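Local coordinates for putative glycoside hydrolase (Bacteroides thetaiotaomicron VPI-5482, PDB 3HBZ), which is of unproven function but binds calcium and may act in carbohydrate metabolism, perhaps as a glycoside hydrolase, at residues H208-L213 with A243-T248; G215-K220 with A270-A275; S25-N30 with N34-P39. All blocks are in the same frame, centred on the assembly; numbering follows the deposited sequence.

Contact 3 comes first along the chain, in the hairpin of strands 27-28 and 32-36 at one margin of an N-terminal mixed five-stranded sheet. Contacts 1 and 2 lie later, within the putative carbohydrate metabolism domain, and their segments alternate in sequence. Both use strand 210-220: contact 1 joins its start to strand 240-247, contact 2 its far half to the loop that follows strand 266-271. Their centres are about 18 Å apart, and a probable hydrogen bond from Ala243 N to Ala270 O (2.9 Å) ties them. Contact 3 belongs to a different sheet; its centre lies about 20 Å from that of contact 1 and about 30 Å from that of contact 2, with nearest atoms about 8 and 20 Å away.

Contact 1: H208-L213 with A243-T248; sequences HIPTYL and AIMYET
Met245, modelled as selenomethionine, reaches from strand 240-247 to Pro210 near the start of strand 210-220, inside a beta-rich domain of the galactose-binding-like clan. The touching parts run 160° apart, yet no hydrogen bond joins them, and the CA atoms of Pro210 and Met245 are 8.2 Å apart. They are therefore not paired neighbours: strands 266-271 and 281-290 come between them in the order of pairing, and the contact is made by side chains and not by strand pairing. Followed outward, the Met245 chain leaves CB with CG anti to the backbone N (chi1 -168°) and stays extended, so CB and CG act as a spacer and the end of the chain does the touching. SE lies 3.6 Å from Pro210 CD and 4.0 Å from Pro210 CG, taking the proline ring at these two carbons. The side chain is buried, and Tyr306 of strand 306-313 also packs on it.

Farther along, Leu213 CD2 meets Ala243 CB at 4.2 Å, and Phe288 touches both Pro210 and Ala243. Pro210 and Leu213 point the same way although three residues apart, which fits the classic beta bulge that Thr211 and Tyr212 form opposite Ile337. Beyond selenium, the Met245 methyl passes the proline to end 3.6 Å from His208 O, with CE at 4.1 Å from Pro210 CD.

Contact 2: G215-K220 with A270-A275; sequences GYYKYK and ARIDDA. With PEG (di(hydroxyethyl)ether), chain T.
Tyr217 carries this contact from strand 210-220, meeting Ile272 and Ala275 of the loop that follows strand 266-271. The apolar part is slight: ring atom CE1 lies 4.1 Å from Ile272 CD1, and the two side chains approach at a slant. Ile272 holds CG1 anti to its backbone N (chi1 -166°), which carries CD1 toward the tyrosine, while Asp240 and Ile241 of strand 240-247 also touch it. At the phenol end, OH comes to 3.5 Å from Ala275 CA, a plain van der Waals approach.

Polar links between the segments run through solvent, since no direct hydrogen bond is made. One water, lying in the plane of the Tyr217 ring at its edge, is 2.6 Å from Tyr217 OH and 2.8 Å from Asp274 O, bridging side chain to loop backbone. The same hydroxyl is hydrogen-bonded to Lys276 N, the next residue of that loop, so two partners locate the phenol end. Arg271 NH1 makes a separate, weak hydrogen bond of 3.4 Å to O1 of a di(hydroxyethyl)ether, probably from the crystallisation liquor, and Arg271 NH2 also forms a salt bridge with Asp240 OD2.

Beside Tyr217, the Tyr216 backbone bonds to that of Asp332, a calcium ligand. Strand 281-290 pairs with both strands 210-220 and 266-271, so the contact joins one strand to the exit loop of its next-but-one neighbour, in an antiparallel layout consistent with the galactose-binding-like clan.

Contact 3: S25-N30 with N34-P39; sequences SPIITN and NIFVGP. With CAC (cacodylate ion), chain G.
A beta hairpin formed by strands 27-28 and 32-36 pairs Ile27 with Asn34, and these two residues make both backbone hydrogen bonds of the contact. Ile27 N gives to Asn34 O at 3.0 Å with an N-H...O angle of 163°, and Asn34 N returns the bond to Ile27 O at 3.0 Å and 161°. Reciprocal bonding of this kind defines an antiparallel hydrogen-bonded pair. Just before it, Pro26 CA adds a CA-H...O contact to the same Asn34 O, at 3.3 Å.

Both Ile27 and Asn34 turn their side chains to one face of the sheet, where a water donates to Ile27 O (2.7 Å) and to Asn34 OD1 (3.1 Å). Ile27 O is thus held by a backbone N-H and the water together. In the mixed five-stranded N-terminal sheet, strand 27-28 is the outermost on this side, and strand 32-36 pairs in parallel with strand 84-92 on its other side, whose Ile92 packs on Asn34 and Phe36.

Apolar contact comes from Ile27 CD1, which is 3.7 Å from Phe36 CE1 and a little farther from Phe36 CZ. With chi1 at -65°, CG1 of Ile27 is anti to the carbonyl carbon and carries CD1 toward the ring. Toward the turn, Thr29 OG1 donates to O1 of a cacodylate ion, probably from the crystallisation liquor, at 2.6 Å; Asn30 N adds a weak bond to its O2, and Asn31 N also binds the ion.

Contact 1: H208-L213 with A243-T248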
loop_
_atom_site.group_PDB
_atom_site.type_symbol
_atom_site.label_atom_id
_atom_site.label_comp_id
_atom_site.label_asym_id
_atom_site.label_seq_id
_atom_site.Cartn_x
_atom_site.Cartn_y
_atom_site.Cartn_z
ATOM N N HIS A 208 -16.093 10.541 2.666
ATOM C CA HIS A 208 -17.184 10.796 1.688
ATOM C C HIS A 208 -17.753 9.439 1.234
ATOM O O HIS A 208 -17.199 8.400 1.571
ATOM C CB HIS A 208 -16.664 11.563 0.464
ATOM C CG HIS A 208 -15.875 12.782 0.808
ATOM N ND1 HIS A 208 -16.462 13.928 1.311
ATOM C CD2 HIS A 208 -14.539 13.029 0.751
ATOM C CE1 HIS A 208 -15.522 14.838 1.527
ATOM N NE2 HIS A 208 -14.347 14.317 1.200
ATOM N N ILE A 209 -18.827 9.478 0.448
ATOM C CA ILE A 209 -19.480 8.301 -0.074
ATOM C C ILE A 209 -18.952 8.123 -1.476
ATOM O O ILE A 209 -19.310 8.894 -2.379
ATOM C CB ILE A 209 -21.014 8.444 -0.098
ATOM C CG1 ILE A 209 -21.574 8.607 1.324
ATOM C CG2 ILE A 209 -21.650 7.196 -0.739
ATOM C CD1 ILE A 209 -23.087 8.884 1.385
ATOM N N PRO A 210 -18.061 7.135 -1.668
ATOM C CA PRO A 210 -17.562 6.902 -2.984
ATOM C C PRO A 210 -18.657 6.311 -3.871
ATOM O O PRO A 210 -19.424 5.450 -3.416
ATOM C CB PRO A 210 -16.409 5.927 -2.737
ATOM C CG PRO A 210 -16.791 5.176 -1.579
ATOM C CD PRO A 210 -17.609 6.095 -0.725
ATOM N N THR A 211 -18.727 6.785 -5.113
ATOM C CA THR A 211 -19.722 6.328 -6.087
ATOM C C THR A 211 -19.156 5.592 -7.312
ATOM O O THR A 211 -19.817 4.673 -7.834
ATOM C CB THR A 211 -20.574 7.539 -6.554
ATOM O OG1 THR A 211 -19.695 8.589 -6.948
ATOM C CG2 THR A 211 -21.442 8.043 -5.384
ATOM N N TYR A 212 -17.947 5.966 -7.763
ATOM C CA TYR A 212 -17.306 5.317 -8.923
ATOM C C TYR A 212 -15.806 5.366 -8.785
ATOM O O TYR A 212 -15.271 6.308 -8.170
ATOM C CB TYR A 212 -17.618 6.042 -10.251
ATOM C CG TYR A 212 -19.072 6.040 -10.615
ATOM C CD1 TYR A 212 -19.891 7.047 -10.174
ATOM C CD2 TYR A 212 -19.638 4.999 -11.344
ATOM C CE1 TYR A 212 -21.234 7.055 -10.448
ATOM C CE2 TYR A 212 -21.018 5.006 -11.652
ATOM C CZ TYR A 212 -21.791 6.044 -11.180
ATOM O OH TYR A 212 -23.120 6.157 -11.431
ATOM N N LEU A 213 -15.144 4.318 -9.308
ATOM C CA LEU A 213 -13.700 4.301 -9.533
ATOM C C LEU A 213 -13.534 4.298 -11.064
ATOM O O LEU A 213 -14.001 3.362 -11.727
ATOM C CB LEU A 213 -13.072 3.024 -8.984
ATOM C CG LEU A 213 -11.552 2.905 -9.229
ATOM C CD1 LEU A 213 -10.799 4.039 -8.518
ATOM C CD2 LEU A 213 -11.037 1.564 -8.732
ATOM N N ALA A 243 -12.162 -1.705 -5.624
ATOM C CA ALA A 243 -12.147 -0.804 -4.478
ATOM C C ALA A 243 -13.166 -1.309 -3.475
ATOM O O ALA A 243 -14.168 -1.944 -3.856
ATOM C CB ALA A 243 -12.450 0.661 -4.884
ATOM N N ILE A 244 -12.869 -1.100 -2.194
ATOM C CA ILE A 244 -13.749 -1.527 -1.098
ATOM C C ILE A 244 -13.875 -0.372 -0.095
ATOM O O ILE A 244 -12.998 0.478 0.010
ATOM C CB ILE A 244 -13.247 -2.796 -0.416
ATOM C CG1 ILE A 244 -11.806 -2.603 0.114
ATOM C CG2 ILE A 244 -13.273 -3.970 -1.374
ATOM C CD1 ILE A 244 -11.204 -3.853 0.820
HETATM N N MSE A 245 -15.014 -0.323 0.566
HETATM C CA MSE A 245 -15.275 0.552 1.697
HETATM C C MSE A 245 -15.756 -0.366 2.817
HETATM O O MSE A 245 -16.652 -1.219 2.607
HETATM C CB MSE A 245 -16.360 1.530 1.374
HETATM C CG MSE A 245 -16.468 2.635 2.400
HETATM SE SE MSE A 245 -17.941 3.732 1.996
HETATM C CE MSE A 245 -17.545 5.194 3.256
ATOM N N TYR A 246 -15.142 -0.223 3.983
ATOM C CA TYR A 246 -15.545 -0.970 5.163
ATOM C C TYR A 246 -15.462 -0.139 6.433
ATOM O O TYR A 246 -14.691 0.810 6.538
ATOM C CB TYR A 246 -14.665 -2.233 5.319
ATOM C CG TYR A 246 -13.193 -1.935 5.478
ATOM C CD1 TYR A 246 -12.371 -1.713 4.379
ATOM C CD2 TYR A 246 -12.611 -1.837 6.749
ATOM C CE1 TYR A 246 -10.988 -1.460 4.533
ATOM C CE2 TYR A 246 -11.228 -1.550 6.908
ATOM C CZ TYR A 246 -10.432 -1.376 5.821
ATOM O OH TYR A 246 -9.094 -1.043 6.036
ATOM N N GLU A 247 -16.256 -0.539 7.409
ATOM C CA GLU A 247 -16.254 0.058 8.708
ATOM C C GLU A 247 -15.135 -0.549 9.594
ATOM O O GLU A 247 -15.006 -1.768 9.696
ATOM C CB GLU A 247 -17.605 -0.203 9.372
ATOM C CG GLU A 247 -17.692 0.472 10.737
ATOM C CD GLU A 247 -19.084 0.374 11.369
ATOM O OE1 GLU A 247 -20.018 -0.081 10.682
ATOM O OE2 GLU A 247 -19.220 0.791 12.546
ATOM N N THR A 248 -14.341 0.315 10.226
ATOM C CA THR A 248 -13.281 -0.125 11.114
ATOM C C THR A 248 -13.827 -0.293 12.529
ATOM O O THR A 248 -14.897 0.175 12.846
ATOM C CB THR A 248 -12.105 0.861 11.124
ATOM O OG1 THR A 248 -12.579 2.153 11.463
ATOM C CG2 THR A 248 -11.432 0.931 9.755
#

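Contact 2: G215-K220 with A270-A275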
loop_
_atom_site.group_PDB
_atom_site.type_symbol
_atom_site.label_atom_id
_atom_site.label_comp_id
_atom_site.label_asym_id
_atom_site.label_seq_id
_atom_site.Cartn_x
_atom_site.Cartn_y
_atom_site.Cartn_z
ATOM N N GLY A 215 -10.872 5.289 -14.607
ATOM C CA GLY A 215 -9.522 5.493 -15.094
ATOM C C GLY A 215 -9.273 4.769 -16.381
ATOM O O GLY A 215 -10.219 4.322 -17.031
ATOM N N TYR A 216 -7.994 4.667 -16.766
ATOM C CA TYR A 216 -7.640 3.982 -17.990
ATOM C C TYR A 216 -6.642 2.854 -17.763
ATOM O O TYR A 216 -5.762 2.964 -16.902
ATOM C CB TYR A 216 -7.052 4.982 -19.000
ATOM C CG TYR A 216 -8.084 5.922 -19.515
ATOM C CD1 TYR A 216 -8.394 7.080 -18.814
ATOM C CD2 TYR A 216 -8.796 5.639 -20.694
ATOM C CE1 TYR A 216 -9.354 7.948 -19.278
ATOM C CE2 TYR A 216 -9.757 6.516 -21.175
ATOM C CZ TYR A 216 -10.036 7.654 -20.439
ATOM O OH TYR A 216 -10.978 8.528 -20.855
ATOM N N TYR A 217 -6.726 1.810 -18.606
ATOM C CA TYR A 217 -5.759 0.727 -18.553
ATOM C C TYR A 217 -5.404 0.180 -19.909
ATOM O O TYR A 217 -6.118 0.370 -20.886
ATOM C CB TYR A 217 -6.218 -0.413 -17.639
ATOM C CG TYR A 217 -7.185 -1.357 -18.283
ATOM C CD1 TYR A 217 -8.531 -0.999 -18.440
ATOM C CD2 TYR A 217 -6.781 -2.609 -18.733
ATOM C CE1 TYR A 217 -9.446 -1.872 -19.021
ATOM C CE2 TYR A 217 -7.679 -3.475 -19.352
ATOM C CZ TYR A 217 -9.020 -3.102 -19.476
ATOM O OH TYR A 217 -9.920 -3.946 -20.078
ATOM N N LYS A 218 -4.265 -0.500 -19.923
ATOM C CA LYS A 218 -3.855 -1.403 -20.967
ATOM C C LYS A 218 -3.503 -2.723 -20.270
ATOM O O LYS A 218 -3.029 -2.729 -19.105
ATOM C CB LYS A 218 -2.611 -0.885 -21.711
ATOM C CG LYS A 218 -2.813 0.324 -22.601
ATOM C CD LYS A 218 -1.510 0.728 -23.282
ATOM C CE LYS A 218 -1.717 1.844 -24.296
ATOM N NZ LYS A 218 -0.474 2.398 -24.890
ATOM N N TYR A 219 -3.664 -3.832 -20.985
ATOM C CA TYR A 219 -3.344 -5.135 -20.406
ATOM C C TYR A 219 -2.904 -6.149 -21.449
ATOM O O TYR A 219 -3.528 -6.282 -22.507
ATOM C CB TYR A 219 -4.524 -5.694 -19.615
ATOM C CG TYR A 219 -4.210 -7.005 -18.895
ATOM C CD1 TYR A 219 -3.390 -7.005 -17.785
ATOM C CD2 TYR A 219 -4.708 -8.235 -19.343
ATOM C CE1 TYR A 219 -3.060 -8.167 -17.108
ATOM C CE2 TYR A 219 -4.369 -9.460 -18.662
ATOM C CZ TYR A 219 -3.528 -9.405 -17.567
ATOM O OH TYR A 219 -3.203 -10.499 -16.817
ATOM N N LYS A 220 -1.850 -6.884 -21.103
ATOM C CA LYS A 220 -1.376 -8.032 -21.883
ATOM C C LYS A 220 -1.110 -9.203 -20.902
ATOM O O LYS A 220 -0.420 -9.037 -19.924
ATOM C CB LYS A 220 -0.118 -7.651 -22.637
ATOM C CG LYS A 220 0.440 -8.751 -23.582
ATOM C CD LYS A 220 1.522 -8.194 -24.499
ATOM N N ALA A 270 -16.556 -1.892 -5.465
ATOM C CA ALA A 270 -16.505 -1.625 -6.918
ATOM C C ALA A 270 -15.475 -2.607 -7.519
ATOM O O ALA A 270 -14.443 -2.901 -6.892
ATOM C CB ALA A 270 -16.082 -0.192 -7.171
ATOM N N ARG A 271 -15.764 -3.178 -8.684
ATOM C CA ARG A 271 -14.849 -4.183 -9.290
ATOM C C ARG A 271 -15.067 -4.326 -10.784
ATOM O O ARG A 271 -16.202 -4.402 -11.260
ATOM C CB ARG A 271 -15.060 -5.538 -8.653
ATOM C CG ARG A 271 -14.016 -6.545 -9.006
ATOM C CD ARG A 271 -14.164 -7.770 -8.153
ATOM N NE ARG A 271 -12.986 -8.621 -8.266
ATOM C CZ ARG A 271 -12.938 -9.902 -7.927
ATOM N NH1 ARG A 271 -13.997 -10.521 -7.429
ATOM N NH2 ARG A 271 -11.800 -10.562 -8.061
ATOM N N ILE A 272 -13.974 -4.368 -11.535
ATOM C CA ILE A 272 -14.071 -4.498 -12.990
ATOM C C ILE A 272 -14.685 -5.870 -13.315
ATOM O O ILE A 272 -14.315 -6.891 -12.714
ATOM C CB ILE A 272 -12.682 -4.287 -13.682
ATOM C CG1 ILE A 272 -12.867 -4.078 -15.207
ATOM C CG2 ILE A 272 -11.724 -5.452 -13.332
ATOM C CD1 ILE A 272 -11.700 -3.223 -15.914
ATOM N N ASP A 273 -15.618 -5.879 -14.263
ATOM C CA ASP A 273 -16.227 -7.122 -14.742
ATOM C C ASP A 273 -16.049 -7.367 -16.243
ATOM O O ASP A 273 -16.519 -8.381 -16.734
ATOM C CB ASP A 273 -17.736 -7.172 -14.402
ATOM C CG ASP A 273 -18.558 -6.106 -15.148
ATOM O OD1 ASP A 273 -17.984 -5.229 -15.861
ATOM O OD2 ASP A 273 -19.796 -6.135 -15.032
ATOM N N ASP A 274 -15.404 -6.464 -16.979
ATOM C CA ASP A 274 -15.212 -6.653 -18.431
ATOM C C ASP A 274 -13.763 -6.380 -18.839
ATOM O O ASP A 274 -13.516 -5.928 -19.941
ATOM C CB ASP A 274 -16.187 -5.763 -19.219
ATOM C CG ASP A 274 -15.960 -4.273 -18.970
ATOM O OD1 ASP A 274 -15.050 -3.912 -18.194
ATOM O OD2 ASP A 274 -16.652 -3.451 -19.604
ATOM N N ALA A 275 -12.811 -6.688 -17.962
ATOM C CA ALA A 275 -11.397 -6.565 -18.285
ATOM C C ALA A 275 -11.019 -7.429 -19.483
ATOM O O ALA A 275 -11.561 -8.537 -19.668
ATOM C CB ALA A 275 -10.488 -6.886 -17.076
HETATM C C1 PEG T . -16.925 -9.557 -5.377
HETATM O O1 PEG T . -17.146 -9.521 -6.810
HETATM C C2 PEG T . -17.187 -10.935 -4.746
HETATM O O2 PEG T . -17.950 -10.816 -3.529
HETATM C C3 PEG T . -18.296 -12.073 -2.920
HETATM O O HOH W 1 -12.488 -3.390 -20.388
#

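Contact 3: S25-N30 with N34-P39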
loop_
_atom_site.group_PDB
_atom_site.type_symbol
_atom_site.label_atom_id
_atom_site.label_comp_id
_atom_site.label_asym_id
_atom_site.label_seq_id
_atom_site.Cartn_x
_atom_site.Cartn_y
_atom_site.Cartn_z
ATOM N N SER A 25 -3.629 3.437 12.384
ATOM C CA SER A 25 -2.310 3.147 12.919
ATOM C C SER A 25 -1.189 3.730 12.082
ATOM O O SER A 25 -1.221 3.708 10.869
ATOM C CB SER A 25 -2.084 1.647 13.012
ATOM O OG SER A 25 -2.952 1.139 13.981
ATOM N N PRO A 26 -0.141 4.187 12.740
ATOM C CA PRO A 26 1.019 4.677 11.992
ATOM C C PRO A 26 1.585 3.610 11.088
ATOM O O PRO A 26 1.569 2.466 11.452
ATOM C CB PRO A 26 2.027 5.035 13.084
ATOM C CG PRO A 26 1.215 5.288 14.282
ATOM C CD PRO A 26 -0.038 4.466 14.183
ATOM N N ILE A 27 2.049 4.003 9.907
ATOM C CA ILE A 27 2.601 3.081 8.955
ATOM C C ILE A 27 4.127 3.220 9.052
ATOM O O ILE A 27 4.722 4.267 8.703
ATOM C CB ILE A 27 2.108 3.346 7.505
ATOM C CG1 ILE A 27 0.597 3.074 7.465
ATOM C CG2 ILE A 27 2.893 2.446 6.526
ATOM C CD1 ILE A 27 -0.103 3.502 6.171
ATOM N N ILE A 28 4.726 2.160 9.560
ATOM C CA ILE A 28 6.166 2.087 9.762
ATOM C C ILE A 28 6.840 1.218 8.702
ATOM O O ILE A 28 6.448 0.103 8.477
ATOM C CB ILE A 28 6.465 1.561 11.172
ATOM C CG1 ILE A 28 5.706 2.451 12.156
ATOM C CG2 ILE A 28 8.009 1.605 11.425
ATOM C CD1 ILE A 28 5.926 2.135 13.664
ATOM N N THR A 29 7.844 1.767 8.020
ATOM C CA THR A 29 8.673 0.992 7.110
ATOM C C THR A 29 10.080 0.923 7.724
ATOM O O THR A 29 10.258 1.286 8.880
ATOM C CB THR A 29 8.714 1.615 5.691
ATOM O OG1 THR A 29 9.410 2.865 5.735
ATOM C CG2 THR A 29 7.286 1.779 5.119
ATOM N N ASN A 30 11.063 0.487 6.948
ATOM C CA ASN A 30 12.421 0.415 7.428
ATOM C C ASN A 30 12.999 1.768 7.904
ATOM O O ASN A 30 13.764 1.783 8.856
ATOM C CB ASN A 30 13.353 -0.180 6.369
ATOM C CG ASN A 30 14.679 -0.654 6.974
ATOM O OD1 ASN A 30 14.684 -1.554 7.786
ATOM N ND2 ASN A 30 15.796 -0.023 6.604
ATOM N N ASN A 34 4.642 7.244 8.780
ATOM C CA ASN A 34 3.547 8.137 8.390
ATOM C C ASN A 34 2.491 8.054 9.488
ATOM O O ASN A 34 1.972 6.975 9.792
ATOM C CB ASN A 34 2.932 7.765 7.019
ATOM C CG ASN A 34 3.777 8.269 5.808
ATOM O OD1 ASN A 34 4.889 7.838 5.606
ATOM N ND2 ASN A 34 3.240 9.198 5.048
ATOM N N ILE A 35 2.215 9.197 10.091
ATOM C CA ILE A 35 1.265 9.351 11.183
ATOM C C ILE A 35 0.043 10.076 10.594
ATOM O O ILE A 35 0.196 11.049 9.885
ATOM C CB ILE A 35 1.875 10.249 12.278
ATOM C CG1 ILE A 35 3.138 9.570 12.860
ATOM C CG2 ILE A 35 0.845 10.542 13.393
ATOM C CD1 ILE A 35 3.996 10.430 13.802
ATOM N N PHE A 36 -1.159 9.586 10.863
ATOM C CA PHE A 36 -2.379 10.179 10.303
ATOM C C PHE A 36 -3.263 10.825 11.383
ATOM O O PHE A 36 -3.660 10.167 12.358
ATOM C CB PHE A 36 -3.211 9.115 9.550
ATOM C CG PHE A 36 -2.489 8.488 8.371
ATOM C CD1 PHE A 36 -1.559 7.481 8.578
ATOM C CD2 PHE A 36 -2.741 8.902 7.082
ATOM C CE1 PHE A 36 -0.924 6.890 7.526
ATOM C CE2 PHE A 36 -2.089 8.297 6.000
ATOM C CZ PHE A 36 -1.163 7.326 6.234
ATOM N N VAL A 37 -3.600 12.102 11.181
ATOM C CA VAL A 37 -4.471 12.825 12.101
ATOM C C VAL A 37 -5.640 13.450 11.333
ATOM O O VAL A 37 -5.599 13.575 10.111
ATOM C CB VAL A 37 -3.668 13.899 12.874
ATOM C CG1 VAL A 37 -2.510 13.246 13.568
ATOM C CG2 VAL A 37 -3.175 15.016 11.937
ATOM N N GLY A 38 -6.693 13.824 12.044
ATOM C CA GLY A 38 -7.860 14.419 11.405
ATOM C C GLY A 38 -7.560 15.783 10.797
ATOM O O GLY A 38 -6.811 16.581 11.374
ATOM N N PRO A 39 -8.134 16.062 9.619
ATOM C CA PRO A 39 -8.058 17.407 9.037
ATOM C C PRO A 39 -8.475 18.445 10.052
ATOM O O PRO A 39 -9.489 18.259 10.727
ATOM C CB PRO A 39 -9.070 17.335 7.894
ATOM C CG PRO A 39 -9.004 15.878 7.484
ATOM C CD PRO A 39 -8.881 15.128 8.754
HETATM AS AS CAC G . 12.244 2.026 3.241
HETATM O O1 CAC G . 11.720 3.034 4.555
HETATM O O2 CAC G . 11.542 0.466 3.664
HETATM C C1 CAC G . 11.251 2.620 1.663
HETATM C C2 CAC G . 14.203 1.880 2.975
HETATM O O HOH W 2 6.051 5.073 6.436
#